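Local structure of type VI secretion system component (Escherichia coli O6, 2P5Z) at residues V30-G35 with D46-S51; W231-A236 with A337-G342; R305-Q310 with E369-R374; G385-R390 with I454-G459. The protein is a component of the type VI secretion system that resembles phage T4 tail proteins gp27 and gp5 and probably forms part of a trimeric, spike-like assembly. One frame throughout, in Å; residues are numbered along the deposited sequence.

Interaction 1. Residues V30-G35 with D46-S51; sequences VLTFEG and DIQFTS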
loop_
_atom_site.group_PDB
_atom_site.type_symbol
_atom_site.label_atom_id
_atom_site.label_comp_id
_atom_site.label_asym_id
_atom_site.label_seq_id
_atom_site.Cartn_x
_atom_site.Cartn_y
_atom_site.Cartn_z
ATOM N N VAL A 30 17.407 -23.327 -22.369
ATOM C CA VAL A 30 16.443 -23.026 -21.321
ATOM C C VAL A 30 16.571 -23.949 -20.117
ATOM O O VAL A 30 16.390 -25.159 -20.225
ATOM C CB VAL A 30 14.988 -23.042 -21.860
ATOM C CG1 VAL A 30 13.986 -22.787 -20.742
ATOM C CG2 VAL A 30 14.817 -22.010 -22.966
ATOM N N LEU A 31 16.902 -23.352 -18.975
ATOM C CA LEU A 31 17.019 -24.056 -17.709
ATOM C C LEU A 31 15.658 -24.192 -17.063
ATOM O O LEU A 31 15.075 -25.270 -17.050
ATOM C CB LEU A 31 17.951 -23.291 -16.794
ATOM C CG LEU A 31 18.352 -23.945 -15.478
ATOM C CD1 LEU A 31 18.959 -25.297 -15.739
ATOM C CD2 LEU A 31 19.341 -23.060 -14.758
ATOM N N THR A 32 15.142 -23.087 -16.534
ATOM C CA THR A 32 13.792 -23.071 -15.958
ATOM C C THR A 32 13.017 -21.800 -16.338
ATOM O O THR A 32 13.613 -20.789 -16.713
ATOM C CB THR A 32 13.836 -23.248 -14.412
ATOM O OG1 THR A 32 12.507 -23.430 -13.907
ATOM C CG2 THR A 32 14.503 -22.072 -13.731
ATOM N N PHE A 33 11.690 -21.858 -16.251
ATOM C CA PHE A 33 10.895 -20.662 -16.446
ATOM C C PHE A 33 9.644 -20.549 -15.581
ATOM O O PHE A 33 9.066 -21.545 -15.152
ATOM C CB PHE A 33 10.536 -20.461 -17.924
ATOM C CG PHE A 33 9.345 -21.244 -18.377
ATOM C CD1 PHE A 33 9.503 -22.464 -19.001
ATOM C CD2 PHE A 33 8.070 -20.766 -18.203
ATOM C CE1 PHE A 33 8.405 -23.184 -19.445
ATOM C CE2 PHE A 33 6.984 -21.499 -18.630
ATOM C CZ PHE A 33 7.143 -22.706 -19.244
ATOM N N GLU A 34 9.210 -19.307 -15.392
ATOM C CA GLU A 34 7.956 -18.994 -14.739
ATOM C C GLU A 34 7.253 -17.920 -15.562
ATOM O O GLU A 34 7.854 -16.893 -15.884
ATOM C CB GLU A 34 8.231 -18.504 -13.327
ATOM C CG GLU A 34 7.077 -18.705 -12.374
ATOM C CD GLU A 34 7.551 -19.165 -11.006
ATOM O OE1 GLU A 34 8.775 -19.081 -10.738
ATOM O OE2 GLU A 34 6.700 -19.615 -10.205
ATOM N N GLY A 35 5.999 -18.184 -15.929
ATOM C CA GLY A 35 5.191 -17.274 -16.739
ATOM C C GLY A 35 3.845 -16.897 -16.117
ATOM O O GLY A 35 3.281 -17.661 -15.341
ATOM N N ASP A 46 9.513 -14.873 -16.884
ATOM C CA ASP A 46 10.897 -14.897 -16.443
ATOM C C ASP A 46 11.511 -16.244 -16.822
ATOM O O ASP A 46 11.086 -17.303 -16.351
ATOM C CB ASP A 46 10.990 -14.600 -14.949
ATOM C CG ASP A 46 10.506 -13.184 -14.605
ATOM O OD1 ASP A 46 11.027 -12.207 -15.194
ATOM O OD2 ASP A 46 9.596 -13.047 -13.748
ATOM N N ILE A 47 12.486 -16.187 -17.725
ATOM C CA ILE A 47 13.060 -17.374 -18.364
ATOM C C ILE A 47 14.524 -17.501 -18.023
ATOM O O ILE A 47 15.329 -16.626 -18.350
ATOM C CB ILE A 47 12.931 -17.278 -19.881
ATOM C CG1 ILE A 47 11.462 -17.082 -20.271
ATOM C CG2 ILE A 47 13.482 -18.530 -20.538
ATOM C CD1 ILE A 47 11.267 -16.613 -21.688
ATOM N N GLN A 48 14.877 -18.576 -17.331
ATOM C CA GLN A 48 16.291 -18.835 -17.057
ATOM C C GLN A 48 16.885 -19.702 -18.137
ATOM O O GLN A 48 16.215 -20.571 -18.704
ATOM C CB GLN A 48 16.506 -19.493 -15.706
ATOM C CG GLN A 48 16.359 -18.551 -14.554
ATOM C CD GLN A 48 16.830 -19.152 -13.251
ATOM O OE1 GLN A 48 17.603 -20.109 -13.239
ATOM N NE2 GLN A 48 16.377 -18.585 -12.141
ATOM N N PHE A 49 18.145 -19.443 -18.434
ATOM C CA PHE A 49 18.851 -20.237 -19.411
ATOM C C PHE A 49 20.337 -20.365 -19.112
ATOM O O PHE A 49 20.911 -19.565 -18.357
ATOM C CB PHE A 49 18.586 -19.746 -20.849
ATOM C CG PHE A 49 19.169 -18.390 -21.189
ATOM C CD1 PHE A 49 20.423 -18.284 -21.793
ATOM C CD2 PHE A 49 18.415 -17.224 -20.993
ATOM C CE1 PHE A 49 20.947 -17.032 -22.157
ATOM C CE2 PHE A 49 18.932 -15.973 -21.346
ATOM C CZ PHE A 49 20.201 -15.878 -21.943
ATOM N N THR A 50 20.960 -21.381 -19.699
ATOM C CA THR A 50 22.410 -21.496 -19.599
ATOM C C THR A 50 23.007 -21.263 -20.955
ATOM O O THR A 50 22.327 -21.435 -21.979
ATOM C CB THR A 50 22.875 -22.848 -19.032
ATOM O OG1 THR A 50 22.209 -23.916 -19.730
ATOM C CG2 THR A 50 22.539 -22.928 -17.551
ATOM N N SER A 51 24.264 -20.829 -20.948
ATOM C CA SER A 51 24.998 -20.548 -22.173
ATOM C C SER A 51 26.504 -20.798 -21.989
ATOM O O SER A 51 27.049 -20.627 -20.893
ATOM C CB SER A 51 24.769 -19.105 -22.604
ATOM O OG SER A 51 25.500 -18.804 -23.786
#
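Leu-31 and Thr-32 both face Gln-48. The backbone N of Leu-31 gives a hydrogen bond to Gln-48 O (2.9 Å), and Gln-48 N returns one to Thr-32 O (2.6 Å). With CG anti to the carbonyl carbon (chi1 -75°) and the chain extended beyond it, Gln-48 runs side by side with Thr-32, whose CG2 lies 3.7 Å from Gln-48 OE1; Leu-31 CD2 approaches the same oxygen obliquely. Beyond the irregularity, Glu-34 and Asp-46 form a regular hydrogen-bonded pair, Glu-34 N to Asp-46 O at 2.9 Å and 171°. Val-30, Phe-33, Ile-47 and Phe-49 put apolar groups on the opposite face, where Phe-33 CB lies 4.2 Å from Ile-47 CG1. A long amide suits Gln-48's place because its alkyl part lies along Thr-32 CG2 while OE1 accepts from Arg-105 and NE2 bonds to Glu-107 of strand 104-111. Asp-46 is held by salt bridges to Arg-36 and Arg-109. This is an antiparallel beta hairpin interrupted by a classic beta bulge, within a phage-hub-like fold.

Interaction 2. Residues W231-A236 with A337-G342; sequences WGLNTA and AVFRKG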
loop_
_atom_site.group_PDB
_atom_site.type_symbol
_atom_site.label_atom_id
_atom_site.label_comp_id
_atom_site.label_asym_id
_atom_site.label_seq_id
_atom_site.Cartn_x
_atom_site.Cartn_y
_atom_site.Cartn_z
ATOM N N TRP A 231 -6.743 -31.184 -14.045
ATOM C CA TRP A 231 -6.948 -31.767 -12.697
ATOM C C TRP A 231 -6.895 -30.721 -11.588
ATOM O O TRP A 231 -6.575 -29.568 -11.839
ATOM C CB TRP A 231 -5.908 -32.855 -12.392
ATOM C CG TRP A 231 -4.552 -32.347 -11.967
ATOM C CD1 TRP A 231 -4.108 -32.138 -10.686
ATOM C CD2 TRP A 231 -3.456 -32.031 -12.830
ATOM N NE1 TRP A 231 -2.812 -31.677 -10.708
ATOM C CE2 TRP A 231 -2.386 -31.615 -12.013
ATOM C CE3 TRP A 231 -3.282 -32.056 -14.216
ATOM C CZ2 TRP A 231 -1.158 -31.212 -12.534
ATOM C CZ3 TRP A 231 -2.057 -31.677 -14.737
ATOM C CH2 TRP A 231 -1.010 -31.249 -13.898
ATOM N N GLY A 232 -7.185 -31.131 -10.357
ATOM C CA GLY A 232 -7.092 -30.242 -9.192
ATOM C C GLY A 232 -8.164 -29.155 -9.149
ATOM O O GLY A 232 -7.941 -28.078 -8.587
ATOM N N LEU A 233 -9.321 -29.438 -9.748
ATOM C CA LEU A 233 -10.365 -28.445 -9.905
ATOM C C LEU A 233 -10.942 -27.997 -8.575
ATOM O O LEU A 233 -11.184 -28.818 -7.687
ATOM C CB LEU A 233 -11.485 -28.948 -10.810
ATOM C CG LEU A 233 -11.106 -29.386 -12.226
ATOM C CD1 LEU A 233 -12.351 -29.640 -13.067
ATOM C CD2 LEU A 233 -10.212 -28.368 -12.926
ATOM N N ASN A 234 -11.136 -26.684 -8.452
ATOM C CA ASN A 234 -11.686 -26.081 -7.247
ATOM C C ASN A 234 -12.423 -24.754 -7.508
ATOM O O ASN A 234 -12.231 -24.110 -8.547
ATOM C CB ASN A 234 -10.595 -25.900 -6.204
ATOM C CG ASN A 234 -9.553 -24.897 -6.623
ATOM O OD1 ASN A 234 -9.607 -23.742 -6.216
ATOM N ND2 ASN A 234 -8.590 -25.330 -7.433
ATOM N N THR A 235 -13.288 -24.371 -6.570
ATOM C CA THR A 235 -14.134 -23.209 -6.736
ATOM C C THR A 235 -14.020 -22.322 -5.535
ATOM O O THR A 235 -13.577 -22.757 -4.478
ATOM C CB THR A 235 -15.612 -23.554 -6.779
ATOM O OG1 THR A 235 -15.982 -24.078 -5.508
ATOM C CG2 THR A 235 -15.972 -24.528 -7.900
ATOM N N ALA A 236 -14.439 -21.072 -5.708
ATOM C CA ALA A 236 -14.471 -20.096 -4.628
ATOM C C ALA A 236 -15.611 -19.138 -4.916
ATOM O O ALA A 236 -15.780 -18.680 -6.052
ATOM C CB ALA A 236 -13.151 -19.339 -4.525
ATOM N N ALA A 337 -20.109 -29.101 -11.364
ATOM C CA ALA A 337 -21.091 -28.813 -12.416
ATOM C C ALA A 337 -20.696 -27.689 -13.368
ATOM O O ALA A 337 -20.914 -27.812 -14.574
ATOM C CB ALA A 337 -22.466 -28.533 -11.798
ATOM N N VAL A 338 -20.098 -26.626 -12.821
ATOM C CA VAL A 338 -19.677 -25.448 -13.591
ATOM C C VAL A 338 -18.662 -25.768 -14.674
ATOM O O VAL A 338 -18.747 -25.237 -15.782
ATOM C CB VAL A 338 -19.084 -24.332 -12.694
ATOM C CG1 VAL A 338 -20.158 -23.344 -12.278
ATOM C CG2 VAL A 338 -18.365 -24.915 -11.472
ATOM N N PHE A 339 -17.721 -26.655 -14.354
ATOM C CA PHE A 339 -16.673 -27.060 -15.288
ATOM C C PHE A 339 -17.205 -27.914 -16.437
ATOM O O PHE A 339 -16.567 -28.022 -17.486
ATOM C CB PHE A 339 -15.587 -27.849 -14.567
ATOM C CG PHE A 339 -14.804 -27.057 -13.566
ATOM C CD1 PHE A 339 -13.726 -26.281 -13.966
ATOM C CD2 PHE A 339 -15.110 -27.134 -12.208
ATOM C CE1 PHE A 339 -12.987 -25.570 -13.033
ATOM C CE2 PHE A 339 -14.368 -26.428 -11.264
ATOM C CZ PHE A 339 -13.308 -25.645 -11.675
ATOM N N ARG A 340 -18.360 -28.540 -16.232
ATOM C CA ARG A 340 -18.992 -29.299 -17.300
ATOM C C ARG A 340 -19.789 -28.377 -18.227
ATOM O O ARG A 340 -19.874 -28.643 -19.430
ATOM C CB ARG A 340 -19.851 -30.442 -16.740
ATOM C CG ARG A 340 -19.036 -31.543 -16.023
ATOM C CD ARG A 340 -19.785 -32.884 -15.944
ATOM N NE ARG A 340 -21.092 -32.754 -15.301
ATOM C CZ ARG A 340 -21.309 -32.907 -13.998
ATOM N NH1 ARG A 340 -20.305 -33.208 -13.180
ATOM N NH2 ARG A 340 -22.532 -32.760 -13.510
ATOM N N LYS A 341 -20.340 -27.291 -17.668
ATOM C CA LYS A 341 -21.055 -26.263 -18.454
ATOM C C LYS A 341 -20.137 -25.533 -19.433
ATOM O O LYS A 341 -20.538 -25.219 -20.549
ATOM C CB LYS A 341 -21.699 -25.203 -17.553
ATOM C CG LYS A 341 -22.548 -25.708 -16.403
ATOM C CD LYS A 341 -23.887 -26.260 -16.842
ATOM C CE LYS A 341 -24.664 -26.755 -15.637
ATOM N NZ LYS A 341 -25.985 -27.292 -16.047
ATOM N N GLY A 342 -18.909 -25.260 -19.006
ATOM C CA GLY A 342 -17.981 -24.445 -19.789
ATOM C C GLY A 342 -17.447 -23.295 -18.952
ATOM O O GLY A 342 -18.198 -22.624 -18.241
#
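A short helix, 337-341, lies across strand 230-237 in the part of the chain related to the phage tail baseplate hub, and this contact is where helix and strand pack. The two axes make an angle of 107°, and the aromatic ring of Phe-339 bridges the 9.9 Å between them. Leu-233 comes from the opposite direction and sets its CD1 over one face of that ring, 3.7 Å from the centroid and 17° off the normal, a CH-pi contact. Its CB also reaches the ring, near CE2 and CZ, and CD2 meets CE1, so a branched aliphatic residue suits the place by spreading over the flat surface. Phe-339 already leaves the helix toward the strand, and with CG anti to the carbonyl carbon (chi1 -66°) its ring lies against Leu-233. At the ring's edge, in its plane, Asn-234 O lies 3.6 Å from Phe-339 CZ. Thr-235 CG2 approaches obliquely, 4.2 Å from Phe-339 CE2, and also meets Val-338 CG2. The hydroxyl of Thr-235 has a separate task, a hydrogen bond to His-96 N of the second subunit, whose strand continues the sheet. No hydrogen bond joins helix and strand here; cohesion therefore rests on dispersion and burial of apolar surface, with a probably small electrostatic contribution from the carbonyl oxygen at the polarised C-H edge.

Interaction 3. Residues R305-Q310 with E369-R374; sequences RYLNEQ and ERYGYR
Asn-308 uses both ends of its amide to tie the end of helix 298-308, in the phage-hub-like part of the chain, to the loop after strand 359-366. Asn-308 ND2 donates to Gly-372 O (2.7 Å), with that oxygen lying in the amide plane. Asn-308 OD1 accepts from Arg-374 N at 3.1 Å, but the donor stands 53° out of the carbonyl plane. Asparagine suits this place because one short side chain offers both a donor and an acceptor to a peptide backbone. ND2 also bonds to Glu-304 O one turn back in the helix, which steadies the amide; Arg-374 bonds through NH1 to Gly-183 O and through NE makes a salt bridge to Glu-304. A water lies within hydrogen-bonding reach of Leu-307 O, Asn-308 O and Tyr-371 OH, with more acceptors near it than it has protons.

Among apolar and aromatic contacts, Leu-307 CB sits over the centre of one face of the Tyr-371 ring, 3.8 Å from the centroid, as a CH-pi contact, and Asn-308 ND2 meets the edge of the same ring. A chi1 of 78° places Tyr-371 CG between its backbone N and carbonyl carbon. Asn-308 OD1 comes within 3.3 Å of Tyr-373 CD1, amide and ring planes being 64° apart.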
loop_
_atom_site.group_PDB
_atom_site.type_symbol
_atom_site.label_atom_id
_atom_site.label_comp_id
_atom_site.label_asym_id
_atom_site.label_seq_id
_atom_site.Cartn_x
_atom_site.Cartn_y
_atom_site.Cartn_z
ATOM N N ARG A 305 -19.212 -6.905 -13.354
ATOM C CA ARG A 305 -17.934 -6.919 -12.651
ATOM C C ARG A 305 -18.072 -7.542 -11.260
ATOM O O ARG A 305 -17.154 -8.215 -10.795
ATOM C CB ARG A 305 -17.354 -5.499 -12.559
ATOM C CG ARG A 305 -15.865 -5.431 -12.221
ATOM C CD ARG A 305 -15.384 -3.991 -11.987
ATOM N NE ARG A 305 -15.461 -3.170 -13.200
ATOM C CZ ARG A 305 -16.137 -2.026 -13.314
ATOM N NH1 ARG A 305 -16.134 -1.384 -14.474
ATOM N NH2 ARG A 305 -16.806 -1.517 -12.284
ATOM N N TYR A 306 -19.216 -7.316 -10.607
ATOM C CA TYR A 306 -19.509 -7.931 -9.300
ATOM C C TYR A 306 -19.695 -9.436 -9.430
ATOM O O TYR A 306 -19.176 -10.198 -8.614
ATOM C CB TYR A 306 -20.733 -7.303 -8.623
ATOM C CG TYR A 306 -20.434 -6.006 -7.901
ATOM C CD1 TYR A 306 -19.220 -5.820 -7.229
ATOM C CD2 TYR A 306 -21.370 -4.966 -7.872
ATOM C CE1 TYR A 306 -18.940 -4.627 -6.560
ATOM C CE2 TYR A 306 -21.102 -3.774 -7.203
ATOM C CZ TYR A 306 -19.887 -3.613 -6.550
ATOM O OH TYR A 306 -19.618 -2.436 -5.886
ATOM N N LEU A 307 -20.414 -9.844 -10.473
ATOM C CA LEU A 307 -20.594 -11.249 -10.818
ATOM C C LEU A 307 -19.253 -11.933 -11.161
ATOM O O LEU A 307 -19.038 -13.096 -10.801
ATOM C CB LEU A 307 -21.593 -11.382 -11.969
ATOM C CG LEU A 307 -23.078 -11.671 -11.663
ATOM C CD1 LEU A 307 -23.561 -11.177 -10.297
ATOM C CD2 LEU A 307 -23.988 -11.143 -12.776
ATOM N N ASN A 308 -18.355 -11.196 -11.818
ATOM C CA ASN A 308 -17.011 -11.677 -12.122
ATOM C C ASN A 308 -16.230 -12.108 -10.882
ATOM O O ASN A 308 -15.619 -13.173 -10.872
ATOM C CB ASN A 308 -16.203 -10.636 -12.930
ATOM C CG ASN A 308 -16.328 -10.837 -14.446
ATOM O OD1 ASN A 308 -15.367 -11.229 -15.117
ATOM N ND2 ASN A 308 -17.524 -10.590 -14.987
ATOM N N GLU A 309 -16.264 -11.304 -9.830
ATOM C CA GLU A 309 -15.464 -11.611 -8.649
ATOM C C GLU A 309 -16.228 -12.410 -7.590
ATOM O O GLU A 309 -15.703 -12.691 -6.526
ATOM C CB GLU A 309 -14.884 -10.329 -8.057
ATOM C CG GLU A 309 -15.919 -9.254 -7.825
ATOM C CD GLU A 309 -15.315 -7.922 -7.413
ATOM O OE1 GLU A 309 -15.740 -7.385 -6.364
ATOM O OE2 GLU A 309 -14.422 -7.411 -8.134
ATOM N N GLN A 310 -17.465 -12.778 -7.908
ATOM C CA GLN A 310 -18.327 -13.542 -7.014
ATOM C C GLN A 310 -18.062 -15.043 -7.134
ATOM O O GLN A 310 -18.392 -15.810 -6.235
ATOM C CB GLN A 310 -19.790 -13.289 -7.379
ATOM C CG GLN A 310 -20.767 -13.462 -6.228
ATOM C CD GLN A 310 -22.211 -13.514 -6.683
ATOM O OE1 GLN A 310 -23.127 -13.308 -5.887
ATOM N NE2 GLN A 310 -22.423 -13.799 -7.966
ATOM N N GLU A 369 -24.834 -16.584 -20.149
ATOM C CA GLU A 369 -25.377 -15.788 -21.243
ATOM C C GLU A 369 -25.890 -14.457 -20.736
ATOM O O GLU A 369 -26.227 -13.581 -21.523
ATOM C CB GLU A 369 -26.476 -16.541 -21.995
ATOM C CG GLU A 369 -25.948 -17.528 -23.029
ATOM C CD GLU A 369 -27.048 -18.395 -23.625
ATOM O OE1 GLU A 369 -28.194 -17.903 -23.778
ATOM O OE2 GLU A 369 -26.763 -19.572 -23.942
ATOM N N ARG A 370 -25.940 -14.298 -19.421
ATOM C CA ARG A 370 -26.423 -13.043 -18.871
ATOM C C ARG A 370 -25.366 -12.179 -18.184
ATOM O O ARG A 370 -25.704 -11.165 -17.578
ATOM C CB ARG A 370 -27.695 -13.229 -18.013
ATOM C CG ARG A 370 -27.732 -14.426 -17.062
ATOM C CD ARG A 370 -26.908 -14.171 -15.806
ATOM N NE ARG A 370 -27.627 -14.471 -14.569
ATOM C CZ ARG A 370 -28.258 -13.562 -13.828
ATOM N NH1 ARG A 370 -28.276 -12.287 -14.201
ATOM N NH2 ARG A 370 -28.877 -13.929 -12.712
ATOM N N TYR A 371 -24.098 -12.588 -18.279
ATOM C CA TYR A 371 -22.954 -11.689 -18.054
ATOM C C TYR A 371 -21.701 -12.153 -18.782
ATOM O O TYR A 371 -21.655 -13.278 -19.266
ATOM C CB TYR A 371 -22.666 -11.435 -16.570
ATOM C CG TYR A 371 -21.943 -12.513 -15.806
ATOM C CD1 TYR A 371 -22.611 -13.657 -15.385
ATOM C CD2 TYR A 371 -20.612 -12.360 -15.440
ATOM C CE1 TYR A 371 -21.969 -14.635 -14.658
ATOM C CE2 TYR A 371 -19.958 -13.336 -14.705
ATOM C CZ TYR A 371 -20.646 -14.474 -14.319
ATOM O OH TYR A 371 -20.022 -15.461 -13.586
ATOM N N GLY A 372 -20.700 -11.274 -18.865
ATOM C CA GLY A 372 -19.430 -11.569 -19.543
ATOM C C GLY A 372 -18.226 -11.189 -18.696
ATOM O O GLY A 372 -18.385 -10.735 -17.556
ATOM N N TYR A 373 -17.021 -11.385 -19.236
ATOM C CA TYR A 373 -15.806 -11.013 -18.507
ATOM C C TYR A 373 -15.685 -9.498 -18.449
ATOM O O TYR A 373 -16.015 -8.818 -19.417
ATOM C CB TYR A 373 -14.533 -11.628 -19.124
ATOM C CG TYR A 373 -13.263 -11.097 -18.481
ATOM C CD1 TYR A 373 -12.840 -11.548 -17.233
ATOM C CD2 TYR A 373 -12.516 -10.098 -19.101
ATOM C CE1 TYR A 373 -11.689 -11.024 -16.635
ATOM C CE2 TYR A 373 -11.386 -9.576 -18.514
ATOM C CZ TYR A 373 -10.974 -10.035 -17.291
ATOM O OH TYR A 373 -9.835 -9.481 -16.748
ATOM N N ARG A 374 -15.234 -8.986 -17.304
ATOM C CA ARG A 374 -14.989 -7.568 -17.095
ATOM C C ARG A 374 -13.752 -7.443 -16.212
ATOM O O ARG A 374 -13.664 -8.115 -15.186
ATOM C CB ARG A 374 -16.168 -6.891 -16.368
ATOM C CG ARG A 374 -17.520 -6.912 -17.078
ATOM C CD ARG A 374 -17.547 -6.112 -18.382
ATOM N NE ARG A 374 -18.657 -6.558 -19.223
ATOM C CZ ARG A 374 -18.688 -6.458 -20.548
ATOM N NH1 ARG A 374 -17.650 -5.931 -21.220
ATOM N NH2 ARG A 374 -19.754 -6.905 -21.213
HETATM O O HOH W 1 -17.573 -15.055 -11.612
#

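Interaction 4. Residues G385-R390 with I454-G459; sequences GTLPAR and IAFEEG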
loop_
_atom_site.group_PDB
_atom_site.type_symbol
_atom_site.label_atom_id
_atom_site.label_comp_id
_atom_site.label_asym_id
_atom_site.label_seq_id
_atom_site.Cartn_x
_atom_site.Cartn_y
_atom_site.Cartn_z
ATOM N N GLY A 385 -5.727 20.103 -5.143
ATOM C CA GLY A 385 -5.162 21.370 -5.579
ATOM C C GLY A 385 -5.628 21.803 -6.960
ATOM O O GLY A 385 -6.556 21.236 -7.551
ATOM N N THR A 386 -4.938 22.791 -7.495
ATOM C CA THR A 386 -5.424 23.502 -8.646
ATOM C C THR A 386 -4.386 23.510 -9.770
ATOM O O THR A 386 -3.181 23.416 -9.519
ATOM C CB THR A 386 -5.818 24.924 -8.217
ATOM O OG1 THR A 386 -6.875 25.385 -9.052
ATOM C CG2 THR A 386 -4.647 25.877 -8.293
ATOM N N LEU A 387 -4.835 23.585 -11.017
ATOM C CA LEU A 387 -3.874 23.699 -12.124
ATOM C C LEU A 387 -3.879 25.105 -12.711
ATOM O O LEU A 387 -4.946 25.661 -12.986
ATOM C CB LEU A 387 -4.155 22.680 -13.230
ATOM C CG LEU A 387 -4.002 21.209 -12.880
ATOM C CD1 LEU A 387 -4.307 20.383 -14.111
ATOM C CD2 LEU A 387 -2.590 20.962 -12.365
ATOM N N PRO A 388 -2.690 25.686 -12.897
ATOM C CA PRO A 388 -2.622 26.983 -13.556
ATOM C C PRO A 388 -2.913 26.844 -15.048
ATOM O O PRO A 388 -2.531 25.847 -15.669
ATOM C CB PRO A 388 -1.174 27.419 -13.337
ATOM C CG PRO A 388 -0.408 26.146 -13.172
ATOM C CD PRO A 388 -1.360 25.171 -12.520
ATOM N N ALA A 389 -3.622 27.816 -15.610
ATOM C CA ALA A 389 -3.817 27.841 -17.044
ATOM C C ALA A 389 -3.771 29.269 -17.563
ATOM O O ALA A 389 -3.901 30.217 -16.792
ATOM C CB ALA A 389 -5.112 27.195 -17.398
ATOM N N ARG A 390 -3.573 29.411 -18.869
ATOM C CA ARG A 390 -3.649 30.703 -19.531
ATOM C C ARG A 390 -4.829 30.710 -20.465
ATOM O O ARG A 390 -4.949 29.811 -21.293
ATOM C CB ARG A 390 -2.386 30.975 -20.338
ATOM C CG ARG A 390 -1.238 31.465 -19.508
ATOM C CD ARG A 390 -0.347 32.385 -20.316
ATOM N NE ARG A 390 0.638 33.040 -19.458
ATOM C CZ ARG A 390 1.858 32.563 -19.220
ATOM N NH1 ARG A 390 2.248 31.423 -19.783
ATOM N NH2 ARG A 390 2.690 33.225 -18.423
ATOM N N ILE A 454 -7.420 26.161 -12.340
ATOM C CA ILE A 454 -8.376 25.119 -12.683
ATOM C C ILE A 454 -8.563 24.123 -11.531
ATOM O O ILE A 454 -7.597 23.551 -11.008
ATOM C CB ILE A 454 -7.970 24.394 -13.966
ATOM C CG1 ILE A 454 -7.642 25.415 -15.054
ATOM C CG2 ILE A 454 -9.086 23.470 -14.424
ATOM C CD1 ILE A 454 -8.860 26.143 -15.564
ATOM N N ALA A 455 -9.814 23.954 -11.127
ATOM C CA ALA A 455 -10.170 23.051 -10.056
ATOM C C ALA A 455 -11.055 21.949 -10.616
ATOM O O ALA A 455 -11.553 22.047 -11.725
ATOM C CB ALA A 455 -10.892 23.795 -8.937
ATOM N N PHE A 456 -11.255 20.895 -9.830
ATOM C CA PHE A 456 -11.870 19.680 -10.334
ATOM C C PHE A 456 -12.895 19.191 -9.362
ATOM O O PHE A 456 -12.595 18.958 -8.189
ATOM C CB PHE A 456 -10.803 18.613 -10.565
ATOM C CG PHE A 456 -9.796 18.989 -11.615
ATOM C CD1 PHE A 456 -10.053 18.741 -12.940
ATOM C CD2 PHE A 456 -8.619 19.629 -11.271
ATOM C CE1 PHE A 456 -9.142 19.087 -13.907
ATOM C CE2 PHE A 456 -7.708 19.987 -12.241
ATOM C CZ PHE A 456 -7.974 19.711 -13.566
ATOM N N GLU A 457 -14.112 19.053 -9.856
ATOM C CA GLU A 457 -15.234 18.719 -9.014
ATOM C C GLU A 457 -15.086 17.273 -8.523
ATOM O O GLU A 457 -14.904 16.358 -9.325
ATOM C CB GLU A 457 -16.512 18.925 -9.809
ATOM C CG GLU A 457 -17.750 18.844 -9.001
ATOM C CD GLU A 457 -18.954 19.266 -9.793
ATOM O OE1 GLU A 457 -19.320 18.558 -10.760
ATOM O OE2 GLU A 457 -19.532 20.313 -9.445
ATOM N N GLU A 458 -15.157 17.103 -7.202
ATOM C CA GLU A 458 -14.755 15.882 -6.452
ATOM C C GLU A 458 -13.464 15.162 -6.882
ATOM O O GLU A 458 -13.398 13.947 -6.855
ATOM C CB GLU A 458 -15.923 14.906 -6.191
ATOM C CG GLU A 458 -16.788 14.507 -7.386
ATOM C CD GLU A 458 -18.179 14.060 -6.972
ATOM O OE1 GLU A 458 -18.280 13.180 -6.084
ATOM O OE2 GLU A 458 -19.170 14.587 -7.533
ATOM N N GLY A 459 -12.443 15.926 -7.266
ATOM C CA GLY A 459 -11.139 15.370 -7.618
ATOM C C GLY A 459 -11.090 14.709 -8.985
ATOM O O GLY A 459 -10.054 14.193 -9.390
#
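Leu-387 and Ile-454 carry the backbone bonding as an antiparallel hydrogen-bonded pair: Leu-387 N donates to Ile-454 O (2.8 Å), and Ile-454 N donates to Leu-387 O (2.6 Å). The carbonyl of Ile-454 has a second donor in Thr-386 OG1, also at 2.8 Å. The two come from different directions, the Leu-387 amide in the carbonyl plane on a lone pair and the hydroxyl 79° out of that plane. Threonine suits the position because, with OG1 anti to its own backbone N (chi1 -150°), the hydroxyl can reach across to the neighbouring strand.

Strands 387-391 and 451-456 are adjacent in a five-stranded antiparallel sheet, consistent with the type VI secretion system/phage-baseplate injector OB domain, OB folds being five-stranded barrels, and with the gp5 resemblance of the protein.

Apolar contacts complete the pairing. Ala-389 CB lies 3.9 Å from Ile-454 CG1, its small methyl fitting beside the branched chain. Leu-387 CD1 touches Phe-456 CZ at 3.8 Å, the leucine meeting the ring at its edge and crossing it at about a right angle. Leu-387 also packs on Glu-458 of the third subunit, while Glu-457 makes a salt bridge to Lys-470 of the second subunit.

In the fold
Interactions 3 and 4 are buried contacts, whereas interactions 1 and 2 are only partly so. Interactions 1 and 4 are both antiparallel strand pairings built on backbone bonds, yet they lie on opposite sides of the chain's centre, about 49 Å apart between centres, in the hub-like and OB-like parts. Interactions 2 and 3 are neighbours, about 16 Å between centres: the first sets helix 337-341 on strand 230-237 through an aromatic ring without hydrogen bonds, the second sets the end of helix 298-308, the next element after that strand, on a loop through an asparagine bonded to backbone. Interactions 2 and 4 reach the second subunit, and 4 the third as well, while 1 and 3 stay within one chain.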